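Ribosomal protein S2-related protein (Deinococcus radiodurans, PDB 2JH3) binds a [4Fe-4S] cluster and, with its chelatase-like domains, probably acts as a metal chelatase of the sirohydrochlorin ferrochelatase kind. Local coordinates at residues R341-R346 and T350-W355; I376-A381 and P449-C454; P411-T416 and R462-R467; A419-S424 and C454-A459; Q438-F441 and G447-C450. All blocks are in the same frame, centred on the assembly; numbering follows the deposited sequence.

Interaction 1. Residues R341-R346 and T350-W355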
# COMPACT_ATOMS: atom_id res chain seq x y z
N ARG A 341 3.99 -9.35 -5.25
CA ARG A 341 2.61 -9.36 -5.60
C ARG A 341 2.44 -8.62 -6.95
O ARG A 341 3.14 -7.60 -7.21
CB ARG A 341 1.80 -8.70 -4.50
CG ARG A 341 1.80 -9.49 -3.15
CD ARG A 341 1.01 -8.70 -2.16
NE ARG A 341 1.61 -7.39 -1.89
CZ ARG A 341 1.84 -6.89 -0.69
NH1 ARG A 341 1.50 -7.55 0.42
NH2 ARG A 341 2.41 -5.68 -0.59
N TRP A 342 1.52 -9.13 -7.78
CA TRP A 342 1.26 -8.60 -9.11
C TRP A 342 0.80 -7.17 -9.00
O TRP A 342 0.06 -6.83 -8.09
CB TRP A 342 0.16 -9.43 -9.74
CG TRP A 342 -0.03 -9.32 -11.16
CD1 TRP A 342 -1.19 -8.95 -11.80
CD2 TRP A 342 0.90 -9.64 -12.19
NE1 TRP A 342 -1.02 -9.01 -13.15
CE2 TRP A 342 0.24 -9.43 -13.42
CE3 TRP A 342 2.25 -10.04 -12.20
CZ2 TRP A 342 0.87 -9.61 -14.65
CZ3 TRP A 342 2.86 -10.26 -13.44
CH2 TRP A 342 2.16 -10.04 -14.64
N ARG A 343 1.17 -6.36 -9.99
CA ARG A 343 0.70 -4.99 -10.12
C ARG A 343 -0.19 -4.76 -11.35
O ARG A 343 0.33 -4.31 -12.40
CB ARG A 343 1.95 -4.13 -10.25
CG ARG A 343 2.89 -4.18 -9.02
CD ARG A 343 4.14 -3.27 -9.13
NE ARG A 343 3.75 -1.86 -9.19
CZ ARG A 343 3.85 -1.04 -10.23
NH1 ARG A 343 4.38 -1.44 -11.35
NH2 ARG A 343 3.36 0.22 -10.11
N PRO A 344 -1.50 -5.05 -11.25
CA PRO A 344 -2.40 -4.90 -12.41
C PRO A 344 -2.62 -3.47 -12.83
O PRO A 344 -2.83 -3.18 -14.01
CB PRO A 344 -3.66 -5.57 -11.94
CG PRO A 344 -3.66 -5.44 -10.51
CD PRO A 344 -2.26 -5.51 -10.07
N ILE A 345 -2.51 -2.54 -11.87
CA ILE A 345 -2.59 -1.14 -12.12
C ILE A 345 -1.22 -0.52 -11.88
O ILE A 345 -0.77 -0.42 -10.74
CB ILE A 345 -3.67 -0.45 -11.19
CG1 ILE A 345 -5.05 -1.11 -11.28
CG2 ILE A 345 -3.75 1.01 -11.55
CD1 ILE A 345 -5.68 -1.20 -12.66
N ARG A 346 -0.55 -0.10 -12.97
CA ARG A 346 0.89 0.19 -12.91
C ARG A 346 1.17 1.56 -12.35
O ARG A 346 2.29 1.88 -12.06
CB ARG A 346 1.49 -0.02 -14.32
CG ARG A 346 1.84 -1.51 -14.59
CD ARG A 346 2.27 -1.85 -16.00
NE ARG A 346 3.06 -3.08 -16.02
CZ ARG A 346 4.34 -3.20 -15.70
NH1 ARG A 346 4.89 -4.40 -15.73
NH2 ARG A 346 5.12 -2.13 -15.51
N THR A 350 3.70 1.52 -5.90
CA THR A 350 4.24 0.23 -5.46
C THR A 350 5.32 -0.27 -6.39
O THR A 350 5.66 -1.43 -6.33
CB THR A 350 3.14 -0.80 -5.41
OG1 THR A 350 2.61 -0.92 -6.72
CG2 THR A 350 2.03 -0.37 -4.43
N LEU A 351 5.96 0.63 -7.17
CA LEU A 351 6.99 0.25 -8.12
C LEU A 351 8.13 -0.23 -7.26
O LEU A 351 8.43 0.37 -6.28
CB LEU A 351 7.44 1.44 -8.95
CG LEU A 351 8.25 1.25 -10.21
CD1 LEU A 351 7.40 0.59 -11.15
CD2 LEU A 351 8.72 2.59 -10.72
N PRO A 352 8.72 -1.35 -7.59
CA PRO A 352 9.87 -1.84 -6.86
C PRO A 352 11.19 -1.09 -7.17
O PRO A 352 11.35 -0.48 -8.22
CB PRO A 352 9.90 -3.34 -7.25
CG PRO A 352 9.46 -3.31 -8.67
CD PRO A 352 8.37 -2.25 -8.71
N ARG A 353 12.06 -1.08 -6.17
CA ARG A 353 13.38 -0.58 -6.24
C ARG A 353 14.33 -1.66 -6.79
O ARG A 353 13.96 -2.80 -6.99
CB ARG A 353 13.87 -0.07 -4.88
CG ARG A 353 13.20 1.19 -4.44
CD ARG A 353 13.51 1.50 -2.97
NE ARG A 353 12.70 0.69 -2.08
CZ ARG A 353 12.67 0.74 -0.74
NH1 ARG A 353 13.47 1.56 -0.08
NH2 ARG A 353 11.78 -0.02 -0.08
N GLY A 354 15.51 -1.21 -7.16
CA GLY A 354 16.62 -2.12 -7.42
C GLY A 354 17.06 -2.40 -8.85
O GLY A 354 18.00 -3.16 -9.09
N TRP A 355 16.49 -1.66 -9.76
CA TRP A 355 16.66 -1.87 -11.19
C TRP A 355 17.10 -0.61 -11.91
O TRP A 355 16.95 0.51 -11.40
CB TRP A 355 15.36 -2.41 -11.77
CG TRP A 355 14.21 -1.43 -11.61
CD1 TRP A 355 13.36 -1.39 -10.59
CD2 TRP A 355 13.82 -0.36 -12.49
NE1 TRP A 355 12.49 -0.39 -10.73
CE2 TRP A 355 12.76 0.30 -11.88
CE3 TRP A 355 14.28 0.10 -13.73
CZ2 TRP A 355 12.10 1.39 -12.48
CZ3 TRP A 355 13.64 1.17 -14.32
CH2 TRP A 355 12.59 1.83 -13.69
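The backbones of 341-346 and 350-355 approach most closely at R343 and T350, whose CA atoms are 7.8 Å apart. Both segments belong to one irregular loop of the DR2241 stabilising domain, between helix 327-333 and strand 355-359, with three residues between them; a buried arginine pins it. CG of R343 stands anti to the carbonyl carbon (chi1 -62°), and a bend at chi3 turns the guanidinium edge to the threonine. R343 NE gives its hydrogen to T350 OG1 at 2.9 Å, almost straight at 174° and practically within the guanidinium plane. L351 lies over one face of the same group, its CD1 methyl 3.6 Å from R343 NH1, while CD of P352 approaches CD of R343 at 4.4 Å. R343 NH2 donates to R346 O at 2.8 Å from above the carbonyl plane and also to W348 O, and NH1 bonds T334 O. Bonds from all three nitrogens thus fix the rotation of the group and bring neutral oxygens to the buried charge. P344 and I345 rest on V456 of helix 455-467, and L351 O is bound by R349 of the second subunit, so the loop also reaches the dimer interface. At the far end W355 NE1 bonds P352 O at 2.8 Å, the oxygen lying only 8° out of the indole plane.

Interaction 2. Residues I376-A381 and P449-C454; sequences IEESYA and PCAEAC. With SF4 (iron/sulfur cluster), chain E.
E378 reaches from helix 375-383 across to P449 and A451. Its CB touches CG of the P449 ring at 4.1 Å, and the chain, extended beyond CG, carries the carboxylate past the ring to the backbone that follows. OE1 ends 3.6 Å from P449 O, and two waters bridge the carboxylate to the backbone of P449 and A451. One water donates to E378 OE1 at 2.8 Å and to P449 O; a second donates to E378 OE1 and accepts from A451 N at 2.9 Å. OE2 lies near the A451 methyl and forms a salt bridge to R60. On the next residue, S379 OG sits 3.3 Å from P449 CD; its hydrogen-bond partner is V375 O. An alanine in place of P449 would take away the ring wedged against E378 and S379 and would probably leave a gap between helix and strand. Beyond the proline, C450 SG binds iron FE1 at 2.3 Å and C454 SG binds FE2 at 2.4 Å, while the weak bond from E452 N to C450 SG spans 3.7 Å. Helix and water network thus lie behind the strand end and loop that carry two of the four cysteines of a [4Fe-4S] site.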
# COMPACT_ATOMS: atom_id res chain seq x y z
N ILE A 376 1.41 8.67 -20.70
CA ILE A 376 1.93 9.77 -21.53
C ILE A 376 0.83 10.49 -22.37
O ILE A 376 0.69 11.71 -22.32
CB ILE A 376 3.10 9.25 -22.48
CG1 ILE A 376 4.40 8.96 -21.70
CG2 ILE A 376 3.29 10.20 -23.64
CD1 ILE A 376 4.73 9.78 -20.70
N GLU A 377 0.00 9.69 -23.02
CA GLU A 377 -1.06 10.14 -23.89
C GLU A 377 -2.17 10.86 -23.10
O GLU A 377 -2.72 11.87 -23.55
CB GLU A 377 -1.63 8.88 -24.55
CG GLU A 377 -0.66 8.13 -25.53
CD GLU A 377 0.08 6.95 -24.94
OE1 GLU A 377 0.14 6.84 -23.72
OE2 GLU A 377 0.67 6.16 -25.70
N GLU A 378 -2.56 10.32 -21.96
CA GLU A 378 -3.58 10.94 -21.09
C GLU A 378 -3.15 12.19 -20.47
O GLU A 378 -3.90 13.16 -20.42
CB GLU A 378 -4.00 9.96 -20.00
CG GLU A 378 -4.80 8.90 -20.57
CD GLU A 378 -5.19 7.82 -19.58
OE1 GLU A 378 -4.61 7.74 -18.46
OE2 GLU A 378 -6.07 6.97 -19.94
N SER A 379 -1.91 12.21 -19.97
CA SER A 379 -1.35 13.41 -19.40
C SER A 379 -1.25 14.55 -20.44
O SER A 379 -1.61 15.72 -20.15
CB SER A 379 0.01 13.11 -18.76
OG SER A 379 -0.15 12.23 -17.60
N TYR A 380 -0.82 14.19 -21.67
CA TYR A 380 -0.70 15.13 -22.79
C TYR A 380 -2.05 15.72 -23.11
O TYR A 380 -2.21 16.94 -23.26
CB TYR A 380 -0.13 14.46 -24.03
CG TYR A 380 0.04 15.42 -25.17
CD1 TYR A 380 1.13 16.23 -25.20
CD2 TYR A 380 -0.92 15.52 -26.21
CE1 TYR A 380 1.30 17.17 -26.24
CE2 TYR A 380 -0.76 16.43 -27.25
CZ TYR A 380 0.34 17.28 -27.24
OH TYR A 380 0.56 18.21 -28.27
N ALA A 381 -3.02 14.84 -23.25
CA ALA A 381 -4.39 15.25 -23.57
C ALA A 381 -5.02 16.14 -22.48
O ALA A 381 -5.71 17.10 -22.79
CB ALA A 381 -5.19 14.04 -23.74
N PRO A 449 -3.54 11.99 -14.69
CA PRO A 449 -5.03 11.79 -14.66
C PRO A 449 -5.56 10.38 -14.73
O PRO A 449 -4.97 9.49 -15.35
CB PRO A 449 -5.49 12.56 -15.89
CG PRO A 449 -4.29 12.54 -16.85
CD PRO A 449 -3.05 12.47 -16.01
N CYS A 450 -6.72 10.17 -14.10
CA CYS A 450 -7.50 8.95 -14.19
C CYS A 450 -8.82 9.32 -14.89
O CYS A 450 -9.59 10.16 -14.37
CB CYS A 450 -7.82 8.30 -12.85
SG CYS A 450 -8.84 6.82 -13.09
N ALA A 451 -9.04 8.72 -16.08
CA ALA A 451 -10.16 9.10 -16.91
C ALA A 451 -11.36 8.19 -16.68
O ALA A 451 -12.46 8.46 -17.21
CB ALA A 451 -9.72 9.08 -18.42
N GLU A 452 -11.19 7.10 -15.92
CA GLU A 452 -12.27 6.09 -15.81
C GLU A 452 -11.93 5.11 -14.67
O GLU A 452 -10.75 4.73 -14.49
CB GLU A 452 -12.50 5.31 -17.15
CG GLU A 452 -13.75 4.45 -17.06
CD GLU A 452 -14.12 3.77 -18.32
OE1 GLU A 452 -13.36 3.85 -19.28
OE2 GLU A 452 -15.20 3.20 -18.33
N ALA A 453 -12.94 4.74 -13.89
CA ALA A 453 -12.80 3.73 -12.92
C ALA A 453 -12.25 2.46 -13.53
O ALA A 453 -12.79 1.91 -14.49
CB ALA A 453 -14.10 3.49 -12.20
N CYS A 454 -11.19 1.95 -12.88
CA CYS A 454 -10.45 0.72 -13.30
C CYS A 454 -11.02 -0.63 -12.78
O CYS A 454 -11.91 -0.68 -11.89
CB CYS A 454 -8.95 0.84 -12.91
SG CYS A 454 -8.67 0.67 -11.20
FE1 SF4 E . -8.23 5.44 -11.41
FE2 SF4 E . -8.04 2.86 -10.56
FE3 SF4 E . -6.09 4.64 -10.00
FE4 SF4 E . -8.51 4.84 -8.75
S1 SF4 E . -7.01 3.09 -8.53
S2 SF4 E . -7.33 6.60 -9.67
S3 SF4 E . -9.94 4.21 -10.47
S4 SF4 E . -6.59 3.85 -12.09
O HOH W 1 -2.84 8.62 -16.50
O HOH W 2 -6.92 6.91 -16.92

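Interaction 3. Residues P411-T416 and R462-R467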
# COMPACT_ATOMS: atom_id res chain seq x y z
N PRO A 411 -23.93 6.57 -4.60
CA PRO A 411 -22.79 7.52 -4.66
C PRO A 411 -21.85 7.50 -3.48
O PRO A 411 -20.64 7.52 -3.70
CB PRO A 411 -23.48 8.88 -4.83
CG PRO A 411 -24.72 8.51 -5.70
CD PRO A 411 -25.18 7.19 -5.08
N ASP A 412 -22.37 7.43 -2.26
CA ASP A 412 -21.51 7.41 -1.10
C ASP A 412 -20.73 6.16 -0.98
O ASP A 412 -19.63 6.15 -0.42
CB ASP A 412 -22.26 7.61 0.21
CG ASP A 412 -21.35 8.23 1.29
OD1 ASP A 412 -20.84 9.35 1.05
OD2 ASP A 412 -21.13 7.58 2.34
N GLN A 413 -21.31 5.06 -1.43
CA GLN A 413 -20.59 3.82 -1.38
C GLN A 413 -19.42 3.85 -2.35
O GLN A 413 -18.28 3.41 -2.02
CB GLN A 413 -21.48 2.67 -1.75
CG GLN A 413 -22.29 2.13 -0.57
CD GLN A 413 -23.17 0.95 -0.99
OE1 GLN A 413 -23.94 1.05 -1.93
NE2 GLN A 413 -23.04 -0.19 -0.27
N VAL A 414 -19.67 4.33 -3.55
CA VAL A 414 -18.51 4.41 -4.46
C VAL A 414 -17.46 5.41 -3.99
O VAL A 414 -16.31 5.10 -4.12
CB VAL A 414 -18.76 4.31 -5.96
CG1 VAL A 414 -20.17 3.96 -6.34
CG2 VAL A 414 -18.10 5.41 -6.80
N ASP A 415 -17.87 6.56 -3.44
CA ASP A 415 -16.95 7.55 -2.93
C ASP A 415 -16.12 7.03 -1.78
O ASP A 415 -14.91 7.31 -1.62
CB ASP A 415 -17.70 8.80 -2.52
CG ASP A 415 -18.17 9.63 -3.68
OD1 ASP A 415 -17.87 9.40 -4.89
OD2 ASP A 415 -18.87 10.60 -3.38
N THR A 416 -16.73 6.21 -0.94
CA THR A 416 -16.05 5.63 0.17
C THR A 416 -15.01 4.57 -0.21
O THR A 416 -13.89 4.52 0.37
CB THR A 416 -17.16 5.01 1.08
OG1 THR A 416 -17.93 6.11 1.63
CG2 THR A 416 -16.59 4.26 2.12
N ARG A 462 -17.75 -3.99 -6.02
CA ARG A 462 -18.52 -5.26 -5.95
C ARG A 462 -18.45 -5.92 -4.55
O ARG A 462 -19.48 -6.22 -3.98
CB ARG A 462 -18.05 -6.25 -7.01
CG ARG A 462 -18.83 -7.63 -7.02
CD ARG A 462 -18.00 -8.64 -7.81
NE ARG A 462 -16.73 -8.69 -7.13
CZ ARG A 462 -15.57 -9.08 -7.63
NH1 ARG A 462 -15.49 -9.53 -8.85
NH2 ARG A 462 -14.48 -9.01 -6.87
N ASP A 463 -17.27 -6.06 -3.95
CA ASP A 463 -17.16 -6.66 -2.62
C ASP A 463 -17.87 -5.85 -1.56
O ASP A 463 -18.51 -6.42 -0.69
CB ASP A 463 -15.72 -6.79 -2.21
CG ASP A 463 -14.94 -7.63 -3.16
OD1 ASP A 463 -15.54 -8.46 -3.88
OD2 ASP A 463 -13.70 -7.46 -3.20
N GLU A 464 -17.81 -4.54 -1.66
CA GLU A 464 -18.50 -3.70 -0.69
C GLU A 464 -20.01 -3.88 -0.72
O GLU A 464 -20.63 -4.12 0.30
CB GLU A 464 -18.13 -2.25 -0.91
CG GLU A 464 -18.74 -1.24 0.06
CD GLU A 464 -18.30 -1.44 1.52
OE1 GLU A 464 -17.24 -2.08 1.80
OE2 GLU A 464 -19.07 -0.95 2.39
N VAL A 465 -20.61 -3.74 -1.89
CA VAL A 465 -22.03 -4.02 -2.06
C VAL A 465 -22.35 -5.45 -1.49
O VAL A 465 -23.27 -5.61 -0.68
CB VAL A 465 -22.44 -3.86 -3.55
CG1 VAL A 465 -23.89 -4.24 -3.76
CG2 VAL A 465 -22.21 -2.43 -4.04
N GLY A 466 -21.54 -6.45 -1.86
CA GLY A 466 -21.69 -7.82 -1.39
C GLY A 466 -21.64 -8.00 0.12
O GLY A 466 -22.37 -8.81 0.66
N ARG A 467 -20.80 -7.23 0.81
CA ARG A 467 -20.64 -7.32 2.25
C ARG A 467 -21.85 -6.63 2.91
O ARG A 467 -22.30 -7.11 3.96
CB ARG A 467 -19.31 -6.69 2.71
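Two torsions bring Q413 to the opposite helix: chi1 at -85° puts CG beside the backbone N, turned back toward the start of its helix, and chi2 at -179° keeps the chain straight, bringing the amide to E464 CG and V465 CA. E464 meets it with CG anti to the backbone N (chi1 -178°). Q413 NE2 stands 4.3 Å from V465 CA and 4.4 Å from E464 CG, while Q413 OE1 faces the V465 CG2 methyl at 4.4 Å. These are loose van der Waals distances in a contact that remains partly exposed, and the CA atoms of Q413 and E464 are 7.8 Å apart. The amide oxygen has its polar partner on its own side, T410 N just ahead of the helix, a bond like one half of a capping box, which probably steadies the amide. V465 also leans on R408 and A409 in the loop before that helix. Within the helices, T416 OG1 donates to D412 O at 2.7 Å and R462 NH2 forms a salt bridge with D463 OD1 at 3.2 Å. The start of helix 411-422 lies beside the end of helix 455-467, two helices that run in opposite general senses but obliquely: helix-to-helix packing of the iron-sulfur domain, away from the cluster.

Interaction 4. Residues A419-S424 and C454-A459; sequences AQVCAS and CTVLLA. With SF4 (iron/sulfur cluster), chain E.
V421 lays its CB against the CD1 methyl of L457, 4.1 Å away, where the last part of helix 411-422 passes the start of helix 455-467. CG1 of the valine, anti to the backbone N (chi1 169°), heads onward to the V456 CG1 methyl at 4.4 Å and to the cluster sulfide S1 at 4.1 Å. L457 divides its two methyls between protein and cofactor. While CD1 takes the valine, L457 CD2 comes within 4.2 Å of C422 SG. The same L457 CD2 lies 3.7 Å from the cluster sulfide S3; the leucine gets there with CG anti to the backbone N (chi1 174°). C422 SG itself binds iron FE4 at 2.4 Å, so C422 holds one corner of the cube, and C454, at the N-cap of the other helix, holds a second. The capping bond is weak: L457 N points at C454 SG over 3.7 Å, fairly straight at 163°. W431 also touches L457, V456 leans on I345 of the stabilising domain, and A423 packs on A339 of the second subunit. Besides the two iron-bound thiolates, V421 and L457 present hydrocarbon to the sulfides S1 and S3. This would probably limit the access of water to S1 and S3 on this side, and the helix-start N-H directed at the C454 thiolate would be expected to draw off a little of its negative charge.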
# COMPACT_ATOMS: atom_id res chain seq x y z
N ALA A 419 -12.04 6.28 -2.14
CA ALA A 419 -11.06 6.94 -1.23
C ALA A 419 -10.07 5.92 -0.69
O ALA A 419 -8.86 6.17 -0.60
CB ALA A 419 -11.76 7.66 -0.06
N GLN A 420 -10.55 4.72 -0.42
CA GLN A 420 -9.70 3.65 0.13
C GLN A 420 -8.82 3.00 -0.92
O GLN A 420 -7.63 2.78 -0.68
CB GLN A 420 -10.54 2.59 0.82
CG GLN A 420 -11.23 3.05 2.13
CD GLN A 420 -10.30 3.76 3.20
OE1 GLN A 420 -9.30 3.20 3.64
NE2 GLN A 420 -10.67 5.05 3.56
N VAL A 421 -9.38 2.67 -2.08
CA VAL A 421 -8.61 2.01 -3.16
C VAL A 421 -7.65 2.96 -3.89
O VAL A 421 -6.46 2.70 -3.99
CB VAL A 421 -9.58 1.50 -4.19
CG1 VAL A 421 -8.86 1.03 -5.49
CG2 VAL A 421 -10.30 0.31 -3.58
N CYS A 422 -8.17 4.09 -4.28
CA CYS A 422 -7.42 5.04 -5.08
C CYS A 422 -6.25 5.71 -4.34
O CYS A 422 -5.34 6.28 -4.96
CB CYS A 422 -8.33 6.09 -5.66
SG CYS A 422 -9.61 5.46 -6.76
N ALA A 423 -6.29 5.63 -2.99
CA ALA A 423 -5.16 6.11 -2.18
C ALA A 423 -3.86 5.46 -2.50
O ALA A 423 -2.77 6.02 -2.21
CB ALA A 423 -5.49 5.97 -0.74
N SER A 424 -3.91 4.25 -3.05
CA SER A 424 -2.71 3.57 -3.50
C SER A 424 -2.17 4.03 -4.83
O SER A 424 -1.03 3.67 -5.22
CB SER A 424 -2.98 2.06 -3.54
OG SER A 424 -3.03 1.53 -2.21
N CYS A 454 -11.19 1.95 -12.88
CA CYS A 454 -10.45 0.72 -13.30
C CYS A 454 -11.02 -0.63 -12.78
O CYS A 454 -11.91 -0.68 -11.89
CB CYS A 454 -8.95 0.84 -12.91
SG CYS A 454 -8.67 0.67 -11.20
N THR A 455 -10.52 -1.74 -13.30
CA THR A 455 -11.09 -3.04 -12.90
C THR A 455 -10.84 -3.35 -11.43
O THR A 455 -11.64 -4.02 -10.82
CB THR A 455 -10.63 -4.26 -13.77
OG1 THR A 455 -9.24 -4.34 -13.74
CG2 THR A 455 -11.11 -4.07 -15.22
N VAL A 456 -9.77 -2.81 -10.84
CA VAL A 456 -9.47 -3.08 -9.43
C VAL A 456 -10.50 -2.36 -8.53
O VAL A 456 -11.01 -2.96 -7.53
CB VAL A 456 -8.02 -2.75 -9.09
CG1 VAL A 456 -7.77 -2.70 -7.56
CG2 VAL A 456 -7.07 -3.81 -9.71
N LEU A 457 -10.85 -1.12 -8.87
CA LEU A 457 -11.85 -0.38 -8.14
C LEU A 457 -13.25 -0.98 -8.33
O LEU A 457 -14.01 -1.07 -7.35
CB LEU A 457 -11.90 1.10 -8.59
CG LEU A 457 -13.03 1.97 -8.00
CD1 LEU A 457 -12.94 1.95 -6.46
CD2 LEU A 457 -12.92 3.41 -8.46
N LEU A 458 -13.57 -1.43 -9.56
CA LEU A 458 -14.88 -2.09 -9.80
C LEU A 458 -15.01 -3.34 -8.93
O LEU A 458 -16.05 -3.59 -8.32
CB LEU A 458 -15.03 -2.50 -11.25
CG LEU A 458 -15.18 -1.37 -12.23
CD1 LEU A 458 -14.88 -1.78 -13.64
CD2 LEU A 458 -16.55 -0.80 -12.16
N ALA A 459 -13.99 -4.15 -8.87
CA ALA A 459 -14.06 -5.35 -7.98
C ALA A 459 -14.18 -5.01 -6.48
O ALA A 459 -14.85 -5.72 -5.69
CB ALA A 459 -12.80 -6.19 -8.22
FE1 SF4 E . -8.23 5.44 -11.41
FE2 SF4 E . -8.04 2.86 -10.56
FE3 SF4 E . -6.09 4.64 -10.00
FE4 SF4 E . -8.51 4.84 -8.75
S1 SF4 E . -7.01 3.09 -8.53
S2 SF4 E . -7.33 6.60 -9.67
S3 SF4 E . -9.94 4.21 -10.47
S4 SF4 E . -6.59 3.85 -12.09

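Interaction 5. Residues Q438-F441 and G447-C450. With SF4 (iron/sulfur cluster), chain E.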
# COMPACT_ATOMS: atom_id res chain seq x y z
N GLN A 438 -2.00 20.39 -12.87
CA GLN A 438 -0.66 20.25 -13.45
C GLN A 438 -0.30 18.77 -13.55
O GLN A 438 -0.51 18.00 -12.58
CB GLN A 438 0.36 20.89 -12.56
CG GLN A 438 0.36 22.45 -12.56
CD GLN A 438 1.22 23.00 -11.46
OE1 GLN A 438 0.93 22.83 -10.25
NE2 GLN A 438 2.31 23.66 -11.84
N THR A 439 0.20 18.35 -14.70
CA THR A 439 0.64 16.98 -14.90
C THR A 439 2.14 16.85 -14.94
O THR A 439 2.89 17.82 -14.81
CB THR A 439 0.14 16.34 -16.19
OG1 THR A 439 0.87 16.89 -17.28
CG2 THR A 439 -1.35 16.52 -16.39
N ILE A 440 2.61 15.60 -15.16
CA ILE A 440 3.99 15.38 -15.45
C ILE A 440 4.61 16.31 -16.43
O ILE A 440 5.81 16.68 -16.28
CB ILE A 440 4.23 13.89 -15.93
CG1 ILE A 440 3.44 13.59 -17.19
CG2 ILE A 440 3.93 12.99 -14.73
CD1 ILE A 440 3.79 12.16 -17.78
N PHE A 441 3.83 16.69 -17.43
CA PHE A 441 4.32 17.65 -18.43
C PHE A 441 4.50 19.10 -17.95
O PHE A 441 5.25 19.89 -18.60
CB PHE A 441 3.46 17.60 -19.67
CG PHE A 441 3.64 16.32 -20.45
CD1 PHE A 441 4.89 15.95 -20.92
CD2 PHE A 441 2.61 15.52 -20.68
CE1 PHE A 441 5.07 14.77 -21.57
CE2 PHE A 441 2.79 14.31 -21.34
CZ PHE A 441 4.00 13.94 -21.78
N GLY A 447 1.52 14.11 -10.93
CA GLY A 447 0.28 14.61 -11.54
C GLY A 447 -0.09 13.77 -12.72
O GLY A 447 0.44 13.96 -13.79
N LEU A 448 -0.97 12.77 -12.50
CA LEU A 448 -1.40 11.90 -13.56
C LEU A 448 -2.90 11.80 -13.56
O LEU A 448 -3.47 11.60 -12.52
CB LEU A 448 -0.83 10.51 -13.33
CG LEU A 448 0.66 10.18 -13.43
CD1 LEU A 448 1.45 10.73 -12.33
CD2 LEU A 448 0.82 8.72 -13.36
N PRO A 449 -3.54 11.99 -14.69
CA PRO A 449 -5.03 11.79 -14.66
C PRO A 449 -5.56 10.38 -14.73
O PRO A 449 -4.97 9.49 -15.35
CB PRO A 449 -5.49 12.56 -15.89
CG PRO A 449 -4.29 12.54 -16.85
CD PRO A 449 -3.05 12.47 -16.01
N CYS A 450 -6.72 10.17 -14.10
CA CYS A 450 -7.50 8.95 -14.19
C CYS A 450 -8.82 9.32 -14.89
O CYS A 450 -9.59 10.16 -14.37
CB CYS A 450 -7.82 8.30 -12.85
SG CYS A 450 -8.84 6.82 -13.09
FE1 SF4 E . -8.23 5.44 -11.41
FE2 SF4 E . -8.04 2.86 -10.56
FE3 SF4 E . -6.09 4.64 -10.00
FE4 SF4 E . -8.51 4.84 -8.75
S1 SF4 E . -7.01 3.09 -8.53
S2 SF4 E . -7.33 6.60 -9.67
S3 SF4 E . -9.94 4.21 -10.47
S4 SF4 E . -6.59 3.85 -12.09
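This is a tight backbone closure, with T439 and I440 meeting G447 across a short loop that leads into strand 448-450 of the iron-sulfur domain. T439 and G447 bring their CA atoms to 4.1 Å. I440 N donates to G447 O at 3.0 Å, in the carbonyl plane and on a lone pair, though bent at the hydrogen (139°). At the same oxygen, G447 O, a weaker CA-H...O contact from T439 CA at 3.2 Å supplements the N-H bond. Glycine suits the spot: a CB on G447 would stand 2.2 Å from Q438 O, a clash. The T439 hydroxyl shapes the loop. With OG1 between its backbone N and carbonyl carbon (chi1 74°), it accepts from F441 N at 3.0 Å, an ST turn, and it is hydrogen-bonded to E383 OE2 as well. The T439 CG2 methyl approaches P449 CD at 4.4 Å. A valine in place of T439 would keep the methyl but is likely to leave F441 N and the E383 carboxylate without their shared partner. The side chains of I440 and L448 pass at a slant, CG2 of the isoleucine 4.1 Å from CD1 of the leucine, an apolar contact. At the outer end, Q438 OE1 accepts from A317 N of the second subunit. Beyond P449 the strand delivers C450 to the cluster. The closure lies between helix 375-383, where I376 and S379 touch I440 and V375 touches L448, and strand 427-429, which pairs in parallel with strand 448-450.

Overall arrangement
From the N terminus, interaction 1 comes first, closing a three-residue gap in the stabilising domain before the others begin. Interaction 2 opens on helix 375-383, interactions 3 and 4 then open on helix 411-422, and interaction 5 closes a five-residue gap at strand 448-450. Interaction 2 ends on that same stretch, sharing P449 and C450, and crosses both 3 and 4, which close later on helix 455-467. Interaction 5 nests inside 4, and 4 inside 3. Interactions 2, 4 and 5 all reach the cluster; 2 and 4 share C454. Interaction 1 touches 2 and 4 through I345, whose CD1 lies 3.8 Å from C454 SG, tying the stabilising domain to the iron-sulfur domain.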